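Local coordinates for outer membrane associated protein (Francisella tularensis subsp. tularensis, PDB 6U83), which probably anchors the outer membrane to peptidoglycan through this OmpA-like domain, which holds D-alanine here, while the full-length protein may also act as a porin, at residues L41-V46 with S155-Q160; D54-Y59 with A168-A173; K77-F82 with D126-L131; I91-V96 with K137-G142; E108-N113 with F143-T148. All coordinates share one frame; numbering follows the deposited sequence.

Contact 1: residues L41-V46 with S155-Q160; sequences LTEDGV and SDPRNQ. With DAL (D-alanine), chain D.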
# COMPACT_ATOMS: atom_id res chain seq x y z
N LEU A 41 0.73 12.10 -0.14
CA LEU A 41 -0.04 13.20 0.43
C LEU A 41 -1.41 13.35 -0.24
O LEU A 41 -2.07 14.38 -0.08
CB LEU A 41 0.76 14.50 0.34
CG LEU A 41 1.63 14.81 1.56
CD1 LEU A 41 2.52 13.62 1.98
CD2 LEU A 41 2.47 16.05 1.31
N THR A 42 -1.83 12.34 -1.00
CA THR A 42 -3.21 12.22 -1.45
C THR A 42 -4.06 11.64 -0.33
O THR A 42 -3.66 10.68 0.34
CB THR A 42 -3.29 11.31 -2.67
OG1 THR A 42 -2.69 10.04 -2.33
CG2 THR A 42 -2.55 11.92 -3.85
N GLU A 43 -5.25 12.22 -0.13
CA GLU A 43 -6.20 11.64 0.81
C GLU A 43 -7.09 10.59 0.14
O GLU A 43 -8.18 10.30 0.65
CB GLU A 43 -7.05 12.73 1.46
CG GLU A 43 -7.53 12.33 2.86
CD GLU A 43 -7.85 13.52 3.74
OE1 GLU A 43 -8.99 13.60 4.24
OE2 GLU A 43 -6.96 14.38 3.93
N ASP A 44 -6.65 10.04 -0.98
CA ASP A 44 -7.34 8.97 -1.67
C ASP A 44 -6.43 7.75 -1.69
O ASP A 44 -5.20 7.87 -1.61
CB ASP A 44 -7.71 9.37 -3.11
CG ASP A 44 -8.72 10.51 -3.17
OD1 ASP A 44 -9.18 10.97 -2.10
OD2 ASP A 44 -9.07 10.95 -4.30
N GLY A 45 -7.03 6.57 -1.81
CA GLY A 45 -6.23 5.37 -2.01
C GLY A 45 -5.56 5.38 -3.37
O GLY A 45 -6.17 5.73 -4.38
N VAL A 46 -4.27 5.01 -3.40
CA VAL A 46 -3.53 5.03 -4.66
C VAL A 46 -2.56 3.86 -4.74
O VAL A 46 -2.06 3.36 -3.73
CB VAL A 46 -2.77 6.35 -4.88
CG1 VAL A 46 -1.43 6.34 -4.14
CG2 VAL A 46 -2.57 6.60 -6.38
N SER A 155 -1.89 14.17 13.46
CA SER A 155 -3.31 13.85 13.54
C SER A 155 -4.00 13.92 12.18
O SER A 155 -5.23 13.82 12.10
CB SER A 155 -3.99 14.80 14.51
OG SER A 155 -3.76 16.14 14.12
N ASP A 156 -3.23 14.11 11.12
CA ASP A 156 -3.80 14.24 9.79
C ASP A 156 -4.42 12.91 9.37
O ASP A 156 -3.79 11.87 9.54
CB ASP A 156 -2.70 14.68 8.82
CG ASP A 156 -3.21 15.06 7.45
OD1 ASP A 156 -3.74 14.16 6.75
OD2 ASP A 156 -3.07 16.24 7.06
N PRO A 157 -5.65 12.90 8.84
CA PRO A 157 -6.24 11.61 8.41
C PRO A 157 -5.41 10.90 7.36
O PRO A 157 -5.60 9.70 7.15
CB PRO A 157 -7.61 12.01 7.86
CG PRO A 157 -7.86 13.38 8.39
CD PRO A 157 -6.52 14.03 8.49
N ARG A 158 -4.52 11.60 6.66
CA ARG A 158 -3.70 10.89 5.69
C ARG A 158 -2.75 9.89 6.36
O ARG A 158 -2.26 8.98 5.68
CB ARG A 158 -2.93 11.88 4.84
CG ARG A 158 -3.75 12.46 3.70
CD ARG A 158 -3.01 13.60 3.01
NE ARG A 158 -2.83 14.74 3.91
CZ ARG A 158 -2.39 15.93 3.51
NH1 ARG A 158 -2.26 16.92 4.39
NH2 ARG A 158 -2.09 16.14 2.24
N ASN A 159 -2.46 10.04 7.65
CA ASN A 159 -1.65 9.04 8.34
C ASN A 159 -2.41 7.73 8.55
O ASN A 159 -1.78 6.69 8.75
CB ASN A 159 -1.17 9.61 9.67
CG ASN A 159 -0.12 10.67 9.50
OD1 ASN A 159 0.81 10.49 8.72
ND2 ASN A 159 -0.27 11.78 10.20
N GLN A 160 -3.74 7.78 8.49
CA GLN A 160 -4.61 6.62 8.67
C GLN A 160 -4.59 5.78 7.40
O GLN A 160 -5.38 6.01 6.48
CB GLN A 160 -6.02 7.11 8.99
CG GLN A 160 -6.12 7.95 10.27
CD GLN A 160 -7.38 8.83 10.30
OE1 GLN A 160 -7.57 9.61 11.24
NE2 GLN A 160 -8.23 8.72 9.27
N DAL D . -6.03 7.66 15.36
CA DAL D . -7.26 7.48 14.59
CB DAL D . -8.36 6.89 15.48
C DAL D . -7.05 6.63 13.34
O DAL D . -8.05 6.28 12.70
OXT DAL D . -5.93 6.26 12.96
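Arg-158 reaches from a short 3-10 turn (157-159) to the loop of residues 41-43, joining two surface loops of the OmpA-like domain. Its side chain leaves with CG beside the backbone N (chi1 -81°) and bends about the CG-CD bond, which turns the guanidinium edge-on to the carbonyl of Leu-41. NH2 donates to Leu-41 O over 2.9 Å, and the oxygen lies practically in the guanidinium plane. The opposite part of the group is held by Asp-156 in a side-on grip: NE bonds to Asp-156 OD1, while NH1 forms the salt bridge to Asp-156 OD2 at 2.9 Å. Three in-plane partners therefore fix the rotation of the guanidinium. Asp-156 OD1 is itself shared, since it also takes the backbone N of Arg-158 at 2.7 Å on its anti lone pair, closing an Asx turn.

Glu-43 comes across the arginine at about a right angle, its chain extended, and lays OE2 3.7 Å from Arg-158 CG. Its carboxylate plane is turned 54° from the guanidinium and no N-H points at it, so any attraction is probably electrostatic, without a hydrogen bond; the nearby Asp-156 carboxylate may temper it. On the pocket side of the turn Gln-160, hydrogen-bonded to Ser-101 and Phe-64, borders the bound D-alanine, whose OXT lies 3.2 Å from Gln-160 CG.

Contact 2: residues D54-Y59 with A168-A173; sequences DDVTVY and APLKEA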
# COMPACT_ATOMS: atom_id res chain seq x y z
N ASP A 54 15.76 -0.68 -15.23
CA ASP A 54 14.82 -1.60 -15.85
C ASP A 54 13.98 -2.33 -14.80
O ASP A 54 13.18 -3.20 -15.16
CB ASP A 54 15.56 -2.61 -16.74
CG ASP A 54 15.57 -2.20 -18.22
OD1 ASP A 54 14.67 -2.63 -18.97
OD2 ASP A 54 16.49 -1.46 -18.63
N ASP A 55 14.16 -1.99 -13.52
CA ASP A 55 13.35 -2.53 -12.44
C ASP A 55 12.24 -1.54 -12.11
O ASP A 55 12.48 -0.33 -11.98
CB ASP A 55 14.20 -2.79 -11.19
CG ASP A 55 15.37 -3.73 -11.45
OD1 ASP A 55 16.02 -4.14 -10.46
OD2 ASP A 55 15.65 -4.04 -12.63
N VAL A 56 11.02 -2.05 -11.96
CA VAL A 56 9.86 -1.24 -11.63
C VAL A 56 9.49 -1.52 -10.18
O VAL A 56 9.66 -2.64 -9.69
CB VAL A 56 8.68 -1.49 -12.59
CG1 VAL A 56 8.21 -2.94 -12.52
CG2 VAL A 56 7.54 -0.53 -12.32
N THR A 57 9.03 -0.49 -9.47
CA THR A 57 8.57 -0.61 -8.10
C THR A 57 7.18 -0.03 -8.00
O THR A 57 6.95 1.11 -8.42
CB THR A 57 9.50 0.12 -7.12
OG1 THR A 57 10.84 -0.38 -7.28
CG2 THR A 57 9.04 -0.11 -5.68
N VAL A 58 6.25 -0.81 -7.46
CA VAL A 58 4.86 -0.40 -7.31
C VAL A 58 4.61 -0.12 -5.84
O VAL A 58 5.00 -0.91 -4.97
CB VAL A 58 3.88 -1.45 -7.86
CG1 VAL A 58 2.45 -1.00 -7.67
CG2 VAL A 58 4.14 -1.70 -9.33
N TYR A 59 3.98 1.01 -5.56
CA TYR A 59 3.60 1.39 -4.21
C TYR A 59 2.09 1.31 -4.06
O TYR A 59 1.35 1.49 -5.02
CB TYR A 59 4.06 2.80 -3.87
CG TYR A 59 5.53 2.96 -3.94
CD1 TYR A 59 6.16 3.23 -5.15
CD2 TYR A 59 6.31 2.84 -2.80
CE1 TYR A 59 7.53 3.38 -5.21
CE2 TYR A 59 7.67 2.98 -2.86
CZ TYR A 59 8.28 3.25 -4.06
OH TYR A 59 9.65 3.39 -4.10
N ALA A 168 10.14 -5.59 -9.15
CA ALA A 168 10.33 -6.70 -10.07
C ALA A 168 10.90 -6.14 -11.36
O ALA A 168 10.70 -4.96 -11.66
CB ALA A 168 9.01 -7.43 -10.32
N PRO A 169 11.64 -6.94 -12.12
CA PRO A 169 12.10 -6.47 -13.42
C PRO A 169 10.93 -6.14 -14.34
O PRO A 169 9.82 -6.67 -14.18
CB PRO A 169 12.93 -7.65 -13.95
CG PRO A 169 13.37 -8.39 -12.70
CD PRO A 169 12.22 -8.24 -11.75
N LEU A 170 11.17 -5.25 -15.30
CA LEU A 170 10.14 -4.92 -16.27
C LEU A 170 9.99 -6.05 -17.27
O LEU A 170 10.98 -6.58 -17.78
CB LEU A 170 10.47 -3.62 -16.99
CG LEU A 170 9.90 -2.38 -16.31
CD1 LEU A 170 10.37 -1.12 -17.00
CD2 LEU A 170 8.38 -2.46 -16.29
N LYS A 171 8.74 -6.42 -17.54
CA LYS A 171 8.45 -7.57 -18.38
C LYS A 171 8.51 -7.19 -19.86
O LYS A 171 8.05 -6.11 -20.26
CB LYS A 171 7.06 -8.12 -18.04
CG LYS A 171 6.84 -8.43 -16.56
CD LYS A 171 7.58 -9.68 -16.12
CE LYS A 171 7.60 -9.83 -14.61
NZ LYS A 171 8.22 -11.11 -14.17
N GLU A 172 9.09 -8.07 -20.67
CA GLU A 172 9.10 -7.87 -22.12
C GLU A 172 7.72 -8.14 -22.69
O GLU A 172 7.01 -9.05 -22.24
CB GLU A 172 10.14 -8.77 -22.77
CG GLU A 172 11.56 -8.21 -22.73
CD GLU A 172 12.63 -9.24 -23.08
OE1 GLU A 172 12.54 -10.39 -22.59
OE2 GLU A 172 13.55 -8.91 -23.85
N ALA A 173 7.33 -7.36 -23.70
CA ALA A 173 5.96 -7.38 -24.18
C ALA A 173 5.65 -8.69 -24.91
O ALA A 173 6.46 -9.18 -25.71
CB ALA A 173 5.70 -6.19 -25.11
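Val-56 and Leu-170 form the close-packed side of this contact. Their side chains meet at about a right angle, with Val-56 CG1 3.8 Å from Leu-170 CD2. The valine's chi1 of 62° sets CG1 between the backbone N and the carbonyl carbon, and from there it also leans on the backbone of the facing strand, 3.3 Å from Ala-168 O. Leu-170 in turn rests on the facing backbone, its CB 3.3 Å from Asp-54 O. Beneath these groups runs an antiparallel beta pair of the domain's mixed sheet, the start of strand 55-63 against residues 168-169 of the broken strand 161-172. Val-56 and Ala-168 are its hydrogen-bonded pair, exchanging Val-56 N to Ala-168 O at 2.9 Å and Ala-168 N to Val-56 O at 3.0 Å. Both side chains emerge on the face packed by helix 73-89, where Val-56 touches Phe-85 and Ala-168 touches Ser-89.

The other side is looser. Asp-55 and Pro-169 are a non-hydrogen-bonded pair with CA atoms 4.2 Å apart, but their side chains diverge and both residues are solvent-exposed. Past them, where neither chain is regular strand, one more bond joins the segments, Leu-170 N to Asp-54 O at 2.9 Å; beyond Leu-170 the chain departs toward strand 26-27, where Lys-171 pairs with Val-27.

Contact 3: residues K77-F82 with D126-L131; sequences KAIASF and DYMKQL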
# COMPACT_ATOMS: atom_id res chain seq x y z
N LYS A 77 -10.07 -0.85 -5.31
CA LYS A 77 -9.56 -0.77 -6.68
C LYS A 77 -8.04 -0.80 -6.68
O LYS A 77 -7.43 -1.59 -7.41
CB LYS A 77 -10.09 0.48 -7.38
CG LYS A 77 -11.51 0.33 -7.90
CD LYS A 77 -11.88 1.45 -8.88
CE LYS A 77 -13.27 1.24 -9.48
NZ LYS A 77 -13.58 2.26 -10.54
N ALA A 78 -7.41 0.01 -5.82
CA ALA A 78 -5.95 0.03 -5.77
C ALA A 78 -5.39 -1.34 -5.43
O ALA A 78 -4.46 -1.83 -6.08
CB ALA A 78 -5.47 1.07 -4.75
N ILE A 79 -5.94 -1.98 -4.40
CA ILE A 79 -5.39 -3.26 -3.96
C ILE A 79 -5.47 -4.29 -5.08
O ILE A 79 -4.52 -5.04 -5.34
CB ILE A 79 -6.12 -3.74 -2.70
CG1 ILE A 79 -5.86 -2.76 -1.55
CG2 ILE A 79 -5.69 -5.15 -2.34
CD1 ILE A 79 -6.74 -2.98 -0.36
N ALA A 80 -6.61 -4.33 -5.78
CA ALA A 80 -6.80 -5.29 -6.86
C ALA A 80 -5.72 -5.16 -7.92
O ALA A 80 -5.19 -6.16 -8.41
CB ALA A 80 -8.17 -5.10 -7.48
N SER A 81 -5.38 -3.92 -8.30
CA SER A 81 -4.33 -3.72 -9.28
C SER A 81 -2.97 -4.08 -8.70
O SER A 81 -2.11 -4.62 -9.40
CB SER A 81 -4.33 -2.28 -9.76
OG SER A 81 -5.45 -2.04 -10.58
N PHE A 82 -2.75 -3.74 -7.43
CA PHE A 82 -1.53 -4.15 -6.75
C PHE A 82 -1.36 -5.66 -6.80
O PHE A 82 -0.28 -6.16 -7.13
CB PHE A 82 -1.60 -3.66 -5.30
CG PHE A 82 -0.31 -3.75 -4.57
CD1 PHE A 82 0.75 -2.94 -4.91
CD2 PHE A 82 -0.17 -4.60 -3.50
CE1 PHE A 82 1.92 -3.00 -4.23
CE2 PHE A 82 1.00 -4.66 -2.81
CZ PHE A 82 2.05 -3.85 -3.18
N ASP A 126 -6.65 -9.49 4.00
CA ASP A 126 -7.83 -10.31 3.77
C ASP A 126 -8.34 -10.16 2.35
O ASP A 126 -8.60 -11.15 1.66
CB ASP A 126 -8.93 -9.95 4.77
CG ASP A 126 -8.69 -10.55 6.14
OD1 ASP A 126 -7.67 -11.24 6.34
OD2 ASP A 126 -9.55 -10.33 7.03
N TYR A 127 -8.45 -8.91 1.88
CA TYR A 127 -8.95 -8.66 0.53
C TYR A 127 -8.02 -9.24 -0.52
O TYR A 127 -8.47 -9.81 -1.52
CB TYR A 127 -9.13 -7.16 0.29
CG TYR A 127 -9.90 -6.85 -0.98
CD1 TYR A 127 -11.20 -7.31 -1.15
CD2 TYR A 127 -9.32 -6.11 -2.00
CE1 TYR A 127 -11.92 -7.03 -2.31
CE2 TYR A 127 -10.03 -5.82 -3.17
CZ TYR A 127 -11.32 -6.28 -3.31
OH TYR A 127 -12.02 -6.00 -4.46
N MET A 128 -6.71 -9.08 -0.33
CA MET A 128 -5.74 -9.71 -1.23
C MET A 128 -6.02 -11.19 -1.37
O MET A 128 -5.93 -11.74 -2.47
CB MET A 128 -4.33 -9.48 -0.70
CG MET A 128 -3.93 -8.03 -0.68
SD MET A 128 -2.23 -7.84 -0.13
CE MET A 128 -1.79 -6.30 -0.94
N LYS A 129 -6.37 -11.85 -0.26
CA LYS A 129 -6.64 -13.28 -0.32
C LYS A 129 -7.91 -13.56 -1.11
O LYS A 129 -7.95 -14.52 -1.89
CB LYS A 129 -6.74 -13.85 1.10
CG LYS A 129 -5.38 -13.96 1.81
CD LYS A 129 -5.52 -14.54 3.21
CE LYS A 129 -5.38 -13.47 4.28
NZ LYS A 129 -5.44 -14.06 5.66
N GLN A 130 -8.95 -12.74 -0.94
CA GLN A 130 -10.16 -12.89 -1.74
C GLN A 130 -9.84 -12.84 -3.23
O GLN A 130 -10.47 -13.54 -4.03
CB GLN A 130 -11.18 -11.81 -1.38
CG GLN A 130 -11.77 -11.91 0.01
CD GLN A 130 -12.68 -10.74 0.34
OE1 GLN A 130 -13.56 -10.38 -0.44
NE2 GLN A 130 -12.46 -10.12 1.51
N LEU A 131 -8.85 -12.04 -3.60
CA LEU A 131 -8.48 -11.84 -4.99
C LEU A 131 -7.67 -12.98 -5.60
O LEU A 131 -7.25 -12.87 -6.76
CB LEU A 131 -7.70 -10.53 -5.11
CG LEU A 131 -8.54 -9.34 -4.66
CD1 LEU A 131 -7.74 -8.05 -4.73
CD2 LEU A 131 -9.78 -9.23 -5.52
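Helix segments 77-82 and 126-130 approach to 9.8 Å between axes, and their N-to-C directions differ by 57° (signed crossing angle -57°). The backbones are nearest at Ile-79 with Met-128 and at Ala-80 with Leu-131, each pair with CA atoms 7.0 Å apart. No hydrogen bond crosses the gap; the contact is apolar.

Ile-79 points into the middle of it. Its CG2 branch, anti to the backbone N, enters between two residues of the facing helix: it meets the edge of the Tyr-127 ring at CD2 (3.8 Å), close to the ring plane, and lies equally near Met-128 CG. Leu-131 closes one end by setting CD1 3.6 Å from Ala-80 CA, so that a methyl rests on the helix backbone where the alanine side chain is small. The same leucine also touches a face of the Tyr-127 ring, near its rim, through CG. At the other end Met-128, extended beyond CG, carries its CE methyl to the edge of the Phe-82 ring, 3.5 Å from CD2; the approach near the ring plane rules out a methyl stacked on the face.

Both helices lie against the sheet here. Phe-82 packs on Val-58 and Leu-60 of strand 55-63 and on Val-94 of strand 94-98, Met-128 reaches Val-96, and Tyr-127 also touches Leu-71 in the loop before helix 73-89.

Contact 4: residues I91-V96 with K137-G142; sequences ISSVTV and KIITKG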
# COMPACT_ATOMS: atom_id res chain seq x y z
N ILE A 91 5.84 -12.43 -7.87
CA ILE A 91 6.53 -11.90 -6.70
C ILE A 91 6.31 -12.82 -5.51
O ILE A 91 5.21 -13.36 -5.30
CB ILE A 91 6.08 -10.46 -6.42
CG1 ILE A 91 6.78 -9.50 -7.40
CG2 ILE A 91 6.33 -10.05 -4.98
CD1 ILE A 91 6.35 -8.06 -7.27
N SER A 92 7.37 -12.99 -4.71
CA SER A 92 7.38 -13.99 -3.64
C SER A 92 6.48 -13.59 -2.47
O SER A 92 5.56 -14.32 -2.11
CB SER A 92 8.82 -14.21 -3.18
OG SER A 92 9.53 -12.98 -3.22
N SER A 93 6.76 -12.44 -1.86
CA SER A 93 6.08 -12.03 -0.64
C SER A 93 5.92 -10.52 -0.60
O SER A 93 6.69 -9.78 -1.21
CB SER A 93 6.84 -12.50 0.61
OG SER A 93 7.65 -11.45 1.14
N VAL A 94 4.91 -10.07 0.15
CA VAL A 94 4.58 -8.66 0.30
C VAL A 94 4.38 -8.36 1.78
O VAL A 94 3.61 -9.05 2.45
CB VAL A 94 3.31 -8.26 -0.47
CG1 VAL A 94 3.11 -6.76 -0.40
CG2 VAL A 94 3.40 -8.71 -1.90
N THR A 95 5.01 -7.30 2.26
CA THR A 95 4.79 -6.83 3.62
C THR A 95 3.76 -5.72 3.60
O THR A 95 3.95 -4.71 2.92
CB THR A 95 6.10 -6.35 4.23
OG1 THR A 95 7.00 -7.46 4.28
CG2 THR A 95 5.85 -5.83 5.64
N VAL A 96 2.69 -5.90 4.36
CA VAL A 96 1.58 -4.96 4.42
C VAL A 96 1.66 -4.24 5.76
O VAL A 96 1.47 -4.86 6.82
CB VAL A 96 0.24 -5.68 4.25
CG1 VAL A 96 -0.89 -4.71 4.39
CG2 VAL A 96 0.19 -6.35 2.89
N LYS A 137 2.08 -15.80 1.07
CA LYS A 137 2.85 -14.72 0.47
C LYS A 137 2.66 -13.38 1.17
O LYS A 137 3.11 -12.37 0.62
CB LYS A 137 2.47 -14.58 -1.01
CG LYS A 137 2.65 -15.84 -1.84
CD LYS A 137 2.49 -15.56 -3.33
CE LYS A 137 2.47 -16.86 -4.12
NZ LYS A 137 3.53 -17.83 -3.68
N ILE A 138 2.01 -13.33 2.34
CA ILE A 138 1.57 -12.05 2.90
C ILE A 138 2.01 -11.94 4.35
O ILE A 138 1.72 -12.82 5.16
CB ILE A 138 0.05 -11.86 2.80
CG1 ILE A 138 -0.40 -11.89 1.34
CG2 ILE A 138 -0.35 -10.53 3.40
CD1 ILE A 138 -1.90 -11.90 1.18
N ILE A 139 2.68 -10.84 4.67
CA ILE A 139 3.14 -10.53 6.02
C ILE A 139 2.54 -9.19 6.42
O ILE A 139 2.63 -8.22 5.66
CB ILE A 139 4.67 -10.47 6.10
CG1 ILE A 139 5.29 -11.77 5.61
CG2 ILE A 139 5.10 -10.13 7.51
CD1 ILE A 139 5.77 -11.72 4.17
N THR A 140 1.97 -9.13 7.62
CA THR A 140 1.34 -7.92 8.12
C THR A 140 2.07 -7.40 9.35
O THR A 140 2.51 -8.18 10.21
CB THR A 140 -0.15 -8.16 8.43
OG1 THR A 140 -0.29 -9.06 9.53
CG2 THR A 140 -0.85 -8.75 7.22
N LYS A 141 2.20 -6.07 9.41
CA LYS A 141 2.81 -5.32 10.49
C LYS A 141 1.95 -4.10 10.78
O LYS A 141 1.46 -3.44 9.86
CB LYS A 141 4.21 -4.83 10.11
CG LYS A 141 5.34 -5.84 10.14
CD LYS A 141 6.65 -5.13 9.80
CE LYS A 141 7.89 -5.82 10.37
NZ LYS A 141 9.14 -5.02 10.13
N GLY A 142 1.77 -3.81 12.06
CA GLY A 142 1.14 -2.57 12.51
C GLY A 142 2.18 -1.67 13.13
O GLY A 142 3.16 -2.14 13.70
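With CG1 of Ile-139 beside its backbone N (chi1 -56°) and a chi2 of 99°, away from the usual staggered values, the CD1 methyl turns back along the strand to within 3.6 Å of Ser-93 OG. Lys-137 is arranged differently: an extended run from CB to CE lays its aliphatic part alongside the loop that leads into strand 94-98, with CB 3.3 Å from Ser-92 O.

From Val-94 onward the backbones pair in parallel, Val-94 with Ile-138, Thr-95 with Ile-139 and Val-96 with Thr-140. The bonds alternate in direction, from Val-94 N to Lys-137 O (3.0 Å), Ile-139 N to Val-94 O (3.0 Å), Val-96 N to Ile-139 O (2.7 Å) and Lys-141 N to Val-96 O (3.0 Å). These are the two strands of a beta-alpha-beta unit whose connection is helix 110-130. The face bearing Val-94, Val-96, Ile-138 and Thr-140 is packed by that helix and by helix 73-89: Val-96 lies on Val-124, Ile-138 on Ala-125 and Met-128, and Val-94 on Phe-82 and Ile-86. On this face CG2 of Val-96 and CG2 of Ile-138 approach to 4.2 Å.

Thr-95 and Ile-139 project from the other face, where Ile-139 is solvent-exposed. Their backbones also draw together, Thr-95 CA making a CA-H...O contact with Ile-139 O.

Contact 5: residues E108-N113 with F143-T148; sequences EFDIYN and FGYNDT. With DAL (D-alanine), chain D.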
# COMPACT_ATOMS: atom_id res chain seq x y z
N GLU A 108 -2.28 8.00 25.86
CA GLU A 108 -3.42 7.20 26.30
C GLU A 108 -3.83 6.16 25.26
O GLU A 108 -4.28 5.06 25.62
CB GLU A 108 -4.60 8.11 26.62
CG GLU A 108 -5.68 7.46 27.51
CD GLU A 108 -6.90 8.36 27.73
OE1 GLU A 108 -7.94 7.86 28.23
OE2 GLU A 108 -6.81 9.57 27.40
N PHE A 109 -3.65 6.47 23.98
CA PHE A 109 -4.22 5.66 22.91
C PHE A 109 -3.14 5.05 22.02
O PHE A 109 -3.41 4.71 20.87
CB PHE A 109 -5.20 6.49 22.08
CG PHE A 109 -6.47 6.84 22.84
CD1 PHE A 109 -7.44 5.87 23.08
CD2 PHE A 109 -6.67 8.12 23.33
CE1 PHE A 109 -8.60 6.18 23.80
CE2 PHE A 109 -7.82 8.44 24.05
CZ PHE A 109 -8.79 7.46 24.29
N ASP A 110 -1.93 4.89 22.54
CA ASP A 110 -0.88 4.29 21.72
C ASP A 110 -1.17 2.81 21.43
O ASP A 110 -1.06 2.36 20.28
CB ASP A 110 0.49 4.47 22.37
CG ASP A 110 0.54 3.98 23.80
OD1 ASP A 110 -0.44 3.35 24.26
OD2 ASP A 110 1.57 4.25 24.46
N ILE A 111 -1.56 2.04 22.45
CA ILE A 111 -1.88 0.63 22.22
C ILE A 111 -3.15 0.50 21.39
O ILE A 111 -3.22 -0.34 20.48
CB ILE A 111 -1.98 -0.13 23.54
CG1 ILE A 111 -0.68 0.03 24.33
CG2 ILE A 111 -2.29 -1.60 23.25
CD1 ILE A 111 -0.59 -0.79 25.56
N TYR A 112 -4.17 1.31 21.70
CA TYR A 112 -5.37 1.36 20.88
C TYR A 112 -5.02 1.51 19.41
O TYR A 112 -5.51 0.76 18.56
CB TYR A 112 -6.26 2.52 21.33
CG TYR A 112 -7.55 2.68 20.56
CD1 TYR A 112 -7.60 3.35 19.33
CD2 TYR A 112 -8.74 2.16 21.06
CE1 TYR A 112 -8.81 3.50 18.64
CE2 TYR A 112 -9.92 2.29 20.38
CZ TYR A 112 -9.95 2.96 19.17
OH TYR A 112 -11.15 3.06 18.53
N ASN A 113 -4.18 2.49 19.08
CA ASN A 113 -3.92 2.78 17.67
C ASN A 113 -2.98 1.77 17.05
O ASN A 113 -3.03 1.54 15.83
CB ASN A 113 -3.34 4.17 17.54
CG ASN A 113 -4.41 5.24 17.61
OD1 ASN A 113 -5.16 5.46 16.65
ND2 ASN A 113 -4.50 5.92 18.76
N PHE A 143 1.98 -0.36 13.00
CA PHE A 143 2.93 0.59 13.56
C PHE A 143 2.27 1.63 14.45
O PHE A 143 2.97 2.47 15.02
CB PHE A 143 3.70 1.31 12.44
CG PHE A 143 4.66 0.41 11.70
CD1 PHE A 143 5.96 0.26 12.13
CD2 PHE A 143 4.26 -0.29 10.57
CE1 PHE A 143 6.84 -0.57 11.47
CE2 PHE A 143 5.13 -1.12 9.90
CZ PHE A 143 6.42 -1.26 10.34
N GLY A 144 0.95 1.60 14.58
CA GLY A 144 0.30 2.64 15.35
C GLY A 144 0.55 3.99 14.72
O GLY A 144 0.79 4.13 13.51
N TYR A 145 0.53 5.02 15.57
CA TYR A 145 0.83 6.36 15.10
C TYR A 145 2.32 6.68 15.16
O TYR A 145 2.69 7.83 15.42
CB TYR A 145 -0.01 7.39 15.87
CG TYR A 145 0.06 7.42 17.39
CD1 TYR A 145 1.24 7.75 18.05
CD2 TYR A 145 -1.08 7.20 18.16
CE1 TYR A 145 1.28 7.81 19.44
CE2 TYR A 145 -1.05 7.26 19.55
CZ TYR A 145 0.13 7.58 20.18
OH TYR A 145 0.19 7.66 21.54
N ASN A 146 3.18 5.70 14.92
CA ASN A 146 4.58 5.99 14.64
C ASN A 146 4.77 6.04 13.13
O ASN A 146 3.89 5.67 12.35
CB ASN A 146 5.49 4.93 15.27
CG ASN A 146 5.32 4.82 16.78
OD1 ASN A 146 5.66 5.74 17.53
ND2 ASN A 146 4.81 3.68 17.23
N ASP A 147 5.94 6.52 12.70
CA ASP A 147 6.22 6.69 11.27
C ASP A 147 5.10 7.47 10.58
O ASP A 147 4.68 7.13 9.48
CB ASP A 147 6.41 5.34 10.57
CG ASP A 147 7.63 4.57 11.05
OD1 ASP A 147 8.38 5.09 11.91
OD2 ASP A 147 7.83 3.43 10.58
N THR A 148 4.58 8.50 11.25
CA THR A 148 3.60 9.33 10.56
C THR A 148 4.27 10.04 9.39
O THR A 148 5.49 10.22 9.37
CB THR A 148 2.96 10.36 11.50
OG1 THR A 148 3.94 11.31 11.94
CG2 THR A 148 2.31 9.68 12.68
N DAL D . -6.03 7.66 15.36
CA DAL D . -7.26 7.48 14.59
CB DAL D . -8.36 6.89 15.48
C DAL D . -7.05 6.63 13.34
O DAL D . -8.05 6.28 12.70
OXT DAL D . -5.93 6.26 12.96
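Asn-113 touches Tyr-145 from its first side-chain atom onward: CB lies 3.8 Å from Tyr-145 CD2. CG follows the same ring atom at 3.9 Å, and the amide crosses the tyrosine at about a right angle, the two planes 59° apart. At the tip the two branches part. ND2 sits at the edge of the ring, 3.7 Å from CD2, and turns back to donate to Phe-109 O at 2.7 Å. That oxygen also accepts the backbone N of Asn-113 from the opposite face of its carbonyl plane, so one acceptor steadies both ends of the asparagine at the start of helix 110-130. A buffer molecule, probably from the crystallisation liquor, accepts a further bond from ND2. OD1, the other branch, accepts a hydrogen bond from the amino N of D-alanine at 2.7 Å.

Tyr-145 leaves its backbone with chi1 at 56° and brings its ring against the first turn of the helix, its OH 3.3 Å from Asp-110 CB. Beside it Gly-144 comes close enough for a CA-H...O contact with Asn-113 O. With Asp-67, Ser-101 and Arg-120 also bonding the D-alanine, Asn-113 belongs to a pocket consistent with the peptidoglycan-binding site of OmpA-like domains.

How the contacts relate
Contacts 1 and 5 flank the D-alanine: Gln-160 and Asn-113 both touch it, although the contact centres are 16 Å apart, and the two meet directly where Asn-159 OD1 lies 3.5 Å from Thr-148 CB. Contacts 3 and 4 meet where the helices pack on the sheet, with centres 13 Å apart; Phe-82 CE2 packs 3.8 Å from Val-94 CG1, and Met-128 bears on Val-96 and Ile-138. Contact 2 adjoins both, through Val-58 with Phe-82 and Ala-168 with Ile-91, yet its centre is about 34 Å from that of contact 5, at the end of the domain away from the ligand. Helix 110-130 spans contacts 5 and 3, running from the pocket to the helix pair, and segments 137-142 and 143-148 run on directly between contacts 4 and 5.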